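Local structure of Spermidine/putrescine ABC transporter, periplasmic binding protein (Treponema pallidum, 2V84) at residues Y127-A132 with S253-D258; R159-D164 with G219-A224. The protein probably binds polyamines such as spermidine and putrescine as the periplasmic receptor lipoprotein of an ABC transporter in the syphilis spirochaete. One frame throughout, in Å; residues are numbered along the deposited sequence.

Interaction 1 (Y127-A132 with S253-D258); sequences YYLGAA and SPVYVD
Antiparallel strand pairing joins Tyr127-Ala132 to Ser253-Asp258 in the buried middle of the protein, where they run between the lobes, consistent with hinge strands of solute-binding proteins; their axes are 4.7 Å apart. Gly130 and Tyr256 form a hydrogen-bonded pair, Leu129 and Val257 a non-hydrogen-bonded one. At the Tyr127 end a classic beta bulge sets Tyr127 and Tyr128 both against Asp258, whose O takes two N-H groups: Tyr127 N at 2.7 Å and, from above the carbonyl plane, Tyr128 N at 3.2 Å. The Tyr256 ring, its CG between backbone N and carbonyl carbon (chi1 68°), lies back across the partner strand. Gly130 CA sits over its face in a CH-pi contact, 4.1 Å from the centroid, and Tyr256 OH meets the edge of the Tyr128 ring in plane, 3.4 Å from CE2. Leu129 CD2 touches Val255 CG1 at 3.5 Å. Where direct pairing stops, two waters link Ala132 to Pro254 O. Asp258 OD2 bonds to Tyr35 OH and to a MES molecule, probably from the crystallisation liquor, which may mark the ligand pocket. Tyr128 packs on helix 282-292 and stacks with Phe294, Pro254 touches Glu168 of helix 166-176, and strand 321-322 hydrogen-bonds to Ser253 and Val255.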
loop_
_atom_site.group_PDB
_atom_site.type_symbol
_atom_site.label_atom_id
_atom_site.label_comp_id
_atom_site.label_asym_id
_atom_site.label_seq_id
_atom_site.Cartn_x
_atom_site.Cartn_y
_atom_site.Cartn_z
ATOM N N TYR A 127 7.403 6.987 1.975
ATOM C CA TYR A 127 8.209 5.838 1.599
ATOM C C TYR A 127 7.801 5.387 0.187
ATOM O O TYR A 127 8.652 5.155 -0.679
ATOM C CB TYR A 127 7.925 4.741 2.633
ATOM C CG TYR A 127 8.751 3.503 2.535
ATOM C CD1 TYR A 127 8.493 2.542 1.560
ATOM C CD2 TYR A 127 9.760 3.258 3.460
ATOM C CE1 TYR A 127 9.235 1.403 1.489
ATOM C CE2 TYR A 127 10.527 2.103 3.387
ATOM C CZ TYR A 127 10.263 1.189 2.408
ATOM O OH TYR A 127 11.006 0.020 2.337
ATOM N N TYR A 128 6.497 5.273 -0.051
ATOM C CA TYR A 128 6.005 4.874 -1.363
ATOM C C TYR A 128 4.523 5.174 -1.442
ATOM O O TYR A 128 3.851 5.154 -0.437
ATOM C CB TYR A 128 6.336 3.370 -1.692
ATOM C CG TYR A 128 5.835 3.009 -3.069
ATOM C CD1 TYR A 128 6.392 3.601 -4.200
ATOM C CD2 TYR A 128 4.762 2.128 -3.237
ATOM C CE1 TYR A 128 5.901 3.331 -5.469
ATOM C CE2 TYR A 128 4.263 1.865 -4.508
ATOM C CZ TYR A 128 4.832 2.471 -5.603
ATOM O OH TYR A 128 4.339 2.185 -6.851
ATOM N N LEU A 129 4.036 5.500 -2.633
ATOM C CA LEU A 129 2.613 5.735 -2.879
ATOM C C LEU A 129 2.230 4.843 -4.043
ATOM O O LEU A 129 2.859 4.918 -5.103
ATOM C CB LEU A 129 2.382 7.209 -3.253
ATOM C CG LEU A 129 0.946 7.745 -3.395
ATOM C CD1 LEU A 129 0.958 9.218 -3.160
ATOM C CD2 LEU A 129 0.350 7.418 -4.783
ATOM N N GLY A 130 1.213 4.003 -3.866
ATOM C CA GLY A 130 0.756 3.167 -4.999
ATOM C C GLY A 130 -0.706 2.860 -4.806
ATOM O O GLY A 130 -1.396 3.546 -4.048
ATOM N N ALA A 131 -1.190 1.829 -5.491
ATOM C CA ALA A 131 -2.582 1.428 -5.317
ATOM C C ALA A 131 -2.709 -0.010 -5.723
ATOM O O ALA A 131 -2.014 -0.485 -6.641
ATOM C CB ALA A 131 -3.526 2.300 -6.154
ATOM N N ALA A 132 -3.612 -0.702 -5.034
ATOM C CA ALA A 132 -4.040 -2.032 -5.458
ATOM C C ALA A 132 -4.844 -1.852 -6.722
ATOM O O ALA A 132 -5.390 -0.785 -6.999
ATOM C CB ALA A 132 -4.890 -2.698 -4.383
ATOM N N SER A 253 -10.539 5.338 -7.297
ATOM C CA SER A 253 -10.129 4.111 -6.611
ATOM C C SER A 253 -9.212 4.399 -5.427
ATOM O O SER A 253 -8.431 5.347 -5.474
ATOM C CB SER A 253 -9.396 3.188 -7.577
ATOM O OG SER A 253 -10.163 2.977 -8.739
ATOM N N PRO A 254 -9.279 3.553 -4.380
ATOM C CA PRO A 254 -8.407 3.750 -3.226
ATOM C C PRO A 254 -6.912 3.665 -3.553
ATOM O O PRO A 254 -6.443 2.747 -4.251
ATOM C CB PRO A 254 -8.799 2.639 -2.250
ATOM C CG PRO A 254 -9.894 1.866 -2.862
ATOM C CD PRO A 254 -10.163 2.378 -4.252
ATOM N N VAL A 255 -6.171 4.622 -3.001
ATOM C CA VAL A 255 -4.730 4.757 -3.162
ATOM C C VAL A 255 -4.111 4.720 -1.744
ATOM O O VAL A 255 -4.755 5.098 -0.779
ATOM C CB VAL A 255 -4.402 6.083 -3.943
ATOM C CG1 VAL A 255 -2.917 6.364 -4.017
ATOM C CG2 VAL A 255 -4.969 6.027 -5.365
ATOM N N TYR A 256 -2.885 4.219 -1.605
ATOM C CA TYR A 256 -2.215 4.213 -0.292
ATOM C C TYR A 256 -0.919 5.008 -0.319
ATOM O O TYR A 256 -0.291 5.131 -1.356
ATOM C CB TYR A 256 -1.954 2.774 0.225
ATOM C CG TYR A 256 -0.929 2.019 -0.588
ATOM C CD1 TYR A 256 0.453 2.246 -0.416
ATOM C CD2 TYR A 256 -1.329 1.091 -1.526
ATOM C CE1 TYR A 256 1.397 1.584 -1.196
ATOM C CE2 TYR A 256 -0.399 0.407 -2.287
ATOM C CZ TYR A 256 0.955 0.651 -2.122
ATOM O OH TYR A 256 1.859 -0.023 -2.911
ATOM N N VAL A 257 -0.544 5.587 0.823
ATOM C CA VAL A 257 0.815 6.102 1.001
ATOM C C VAL A 257 1.400 5.503 2.288
ATOM O O VAL A 257 0.790 5.583 3.343
ATOM C CB VAL A 257 0.901 7.659 1.009
ATOM C CG1 VAL A 257 -0.075 8.259 2.034
ATOM C CG2 VAL A 257 2.355 8.096 1.250
ATOM N N ASP A 258 2.560 4.865 2.150
ATOM C CA ASP A 258 3.354 4.347 3.284
ATOM C C ASP A 258 4.489 5.339 3.590
ATOM O O ASP A 258 4.986 5.972 2.668
ATOM C CB ASP A 258 3.971 3.008 2.885
ATOM C CG ASP A 258 2.933 1.885 2.772
ATOM O OD1 ASP A 258 1.980 1.892 3.555
ATOM O OD2 ASP A 258 3.105 0.978 1.919
HETATM O O HOH W 1 -4.806 0.933 -2.952
HETATM O O HOH W 2 -7.488 0.607 -5.772
#

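Interaction 2 (R159-D164 with G219-A224); sequences RMSMMD and GDFVVA
Met160 and Val223 lie side by side in a short parallel strand pairing. Met160 CB rests 3.5 Å from Val223 O. With Met160 CG anti to the carbonyl carbon (chi1 -60°), the chain runs alongside Val223: CG is 3.8 Å and SD 3.9 Å from Val223 CB. The bend at chi3 (-71°) then turns CE away from Val223, while the methionine side chain also packs on Leu204 and Asn203. The next pair, Ser161 and Ala224, puts its side chains on the other face. There Ser161 OG approaches the Phe221 ring obliquely, 3.3 Å from CD2, with CB of Ala224 also beside it. The backbone grip is uneven: Val222 N gives Arg159 O a bond of 2.7 Å at an N-H...O angle of 159°, whereas Ser161 N reaches Val223 O only weakly, helped by a CA-H...O contact from Met160. Outside the strand, Val222 CG2 lies over the centre of one face of the Arg159 guanidinium, 4.2 Å above its plane, an apolar cover for a partly exposed group. Strand 204-207 runs parallel to 160-162 beyond this pairing, so 160-162 is flanked by two parallel strands, with helices in the connections, the alpha/beta construction of a lobe in periplasmic solute-binding proteins.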
loop_
_atom_site.group_PDB
_atom_site.type_symbol
_atom_site.label_atom_id
_atom_site.label_comp_id
_atom_site.label_asym_id
_atom_site.label_seq_id
_atom_site.Cartn_x
_atom_site.Cartn_y
_atom_site.Cartn_z
ATOM N N ARG A 159 -14.036 -17.955 -9.835
ATOM C CA ARG A 159 -12.728 -17.872 -10.467
ATOM C C ARG A 159 -12.147 -16.491 -10.231
ATOM O O ARG A 159 -11.289 -16.045 -10.966
ATOM C CB ARG A 159 -12.805 -18.198 -11.972
ATOM C CG ARG A 159 -13.265 -19.618 -12.268
ATOM C CD ARG A 159 -12.984 -20.011 -13.722
ATOM N NE ARG A 159 -13.846 -19.296 -14.654
ATOM C CZ ARG A 159 -13.559 -19.080 -15.939
ATOM N NH1 ARG A 159 -12.413 -19.507 -16.459
ATOM N NH2 ARG A 159 -14.424 -18.414 -16.701
ATOM N N MET A 160 -12.635 -15.823 -9.186
ATOM C CA MET A 160 -12.175 -14.487 -8.812
ATOM C C MET A 160 -11.932 -14.403 -7.317
ATOM O O MET A 160 -12.512 -15.169 -6.542
ATOM C CB MET A 160 -13.225 -13.446 -9.222
ATOM C CG MET A 160 -13.504 -13.450 -10.737
ATOM S SD MET A 160 -14.467 -12.014 -11.276
ATOM C CE MET A 160 -16.071 -12.398 -10.571
ATOM N N SER A 161 -11.058 -13.480 -6.916
ATOM C CA SER A 161 -10.905 -13.108 -5.513
ATOM C C SER A 161 -10.824 -11.598 -5.370
ATOM O O SER A 161 -10.471 -10.871 -6.322
ATOM C CB SER A 161 -9.653 -13.763 -4.898
ATOM O OG SER A 161 -8.438 -13.215 -5.429
ATOM N N MET A 162 -11.197 -11.117 -4.179
ATOM C CA MET A 162 -10.919 -9.768 -3.787
ATOM C C MET A 162 -10.022 -9.841 -2.574
ATOM O O MET A 162 -9.878 -10.911 -1.957
ATOM C CB MET A 162 -12.212 -8.963 -3.521
ATOM C CG MET A 162 -13.023 -8.698 -4.818
ATOM S SD MET A 162 -14.357 -7.532 -4.538
ATOM C CE MET A 162 -13.443 -6.007 -4.593
ATOM N N MET A 163 -9.419 -8.711 -2.213
ATOM C CA MET A 163 -8.458 -8.693 -1.111
ATOM C C MET A 163 -9.127 -8.806 0.252
ATOM O O MET A 163 -10.254 -8.334 0.432
ATOM C CB MET A 163 -7.580 -7.444 -1.182
ATOM C CG MET A 163 -6.554 -7.498 -2.299
ATOM S SD MET A 163 -5.161 -6.382 -2.005
ATOM C CE MET A 163 -5.912 -4.812 -2.352
ATOM N N ASP A 164 -8.419 -9.430 1.202
ATOM C CA ASP A 164 -8.905 -9.640 2.555
ATOM C C ASP A 164 -8.493 -8.388 3.334
ATOM O O ASP A 164 -7.680 -8.425 4.273
ATOM C CB ASP A 164 -8.272 -10.900 3.152
ATOM C CG ASP A 164 -8.921 -11.340 4.450
ATOM O OD1 ASP A 164 -9.743 -10.579 5.028
ATOM O OD2 ASP A 164 -8.564 -12.436 4.924
ATOM N N GLY A 219 -3.963 -20.235 -12.784
ATOM C CA GLY A 219 -5.170 -20.162 -13.607
ATOM C C GLY A 219 -6.425 -20.373 -12.779
ATOM O O GLY A 219 -7.541 -20.319 -13.312
ATOM N N ASP A 220 -6.244 -20.607 -11.478
ATOM C CA ASP A 220 -7.356 -20.843 -10.556
ATOM C C ASP A 220 -8.237 -19.609 -10.411
ATOM O O ASP A 220 -9.466 -19.723 -10.409
ATOM C CB ASP A 220 -6.845 -21.239 -9.174
ATOM C CG ASP A 220 -6.471 -22.703 -9.072
ATOM O OD1 ASP A 220 -6.516 -23.434 -10.092
ATOM O OD2 ASP A 220 -6.120 -23.109 -7.945
ATOM N N PHE A 221 -7.613 -18.440 -10.268
ATOM C CA PHE A 221 -8.347 -17.180 -10.341
ATOM C C PHE A 221 -8.015 -16.548 -11.674
ATOM O O PHE A 221 -6.841 -16.479 -12.037
ATOM C CB PHE A 221 -7.958 -16.181 -9.240
ATOM C CG PHE A 221 -8.072 -16.705 -7.822
ATOM C CD1 PHE A 221 -8.850 -17.819 -7.504
ATOM C CD2 PHE A 221 -7.430 -16.026 -6.790
ATOM C CE1 PHE A 221 -8.947 -18.263 -6.173
ATOM C CE2 PHE A 221 -7.522 -16.455 -5.474
ATOM C CZ PHE A 221 -8.279 -17.578 -5.159
ATOM N N VAL A 222 -9.023 -16.076 -12.405
ATOM C CA VAL A 222 -8.745 -15.456 -13.709
ATOM C C VAL A 222 -8.857 -13.933 -13.651
ATOM O O VAL A 222 -8.418 -13.223 -14.561
ATOM C CB VAL A 222 -9.590 -16.063 -14.881
ATOM C CG1 VAL A 222 -9.246 -17.539 -15.100
ATOM C CG2 VAL A 222 -11.098 -15.870 -14.650
ATOM N N VAL A 223 -9.424 -13.441 -12.552
ATOM C CA VAL A 223 -9.459 -12.021 -12.245
ATOM C C VAL A 223 -9.218 -11.945 -10.746
ATOM O O VAL A 223 -9.860 -12.644 -9.974
ATOM C CB VAL A 223 -10.823 -11.377 -12.535
ATOM C CG1 VAL A 223 -10.786 -9.908 -12.135
ATOM C CG2 VAL A 223 -11.202 -11.485 -14.000
ATOM N N ALA A 224 -8.281 -11.104 -10.330
ATOM C CA ALA A 224 -8.065 -10.940 -8.890
ATOM C C ALA A 224 -7.705 -9.528 -8.521
ATOM O O ALA A 224 -7.026 -8.838 -9.257
ATOM C CB ALA A 224 -6.988 -11.920 -8.379
#

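In the fold
From the N terminus the chain first lays down the parallel sheet of strands 26-32, 51-57 and 76-77, then enters the long strand 125-137, which opens interaction 1. Strand 160-162 opens interaction 2. After helices 166-176, 186-200 and 212-218, strand 223-226 closes interaction 2, and strand 254-260 closes interaction 1 later. The shorter loop thus lies wholly within the longer one. Both contacts belong to one mixed sheet, since 125-137 pairs with 223-226 as well as with 254-260. Interaction 1 joins strands running between the lobes; interaction 2, centred about 21 Å away, lies within the lobe holding strands 160-162, 204-207 and 223-226. Glu168, predicted to bind spermidine, touches Ala132 and Pro254.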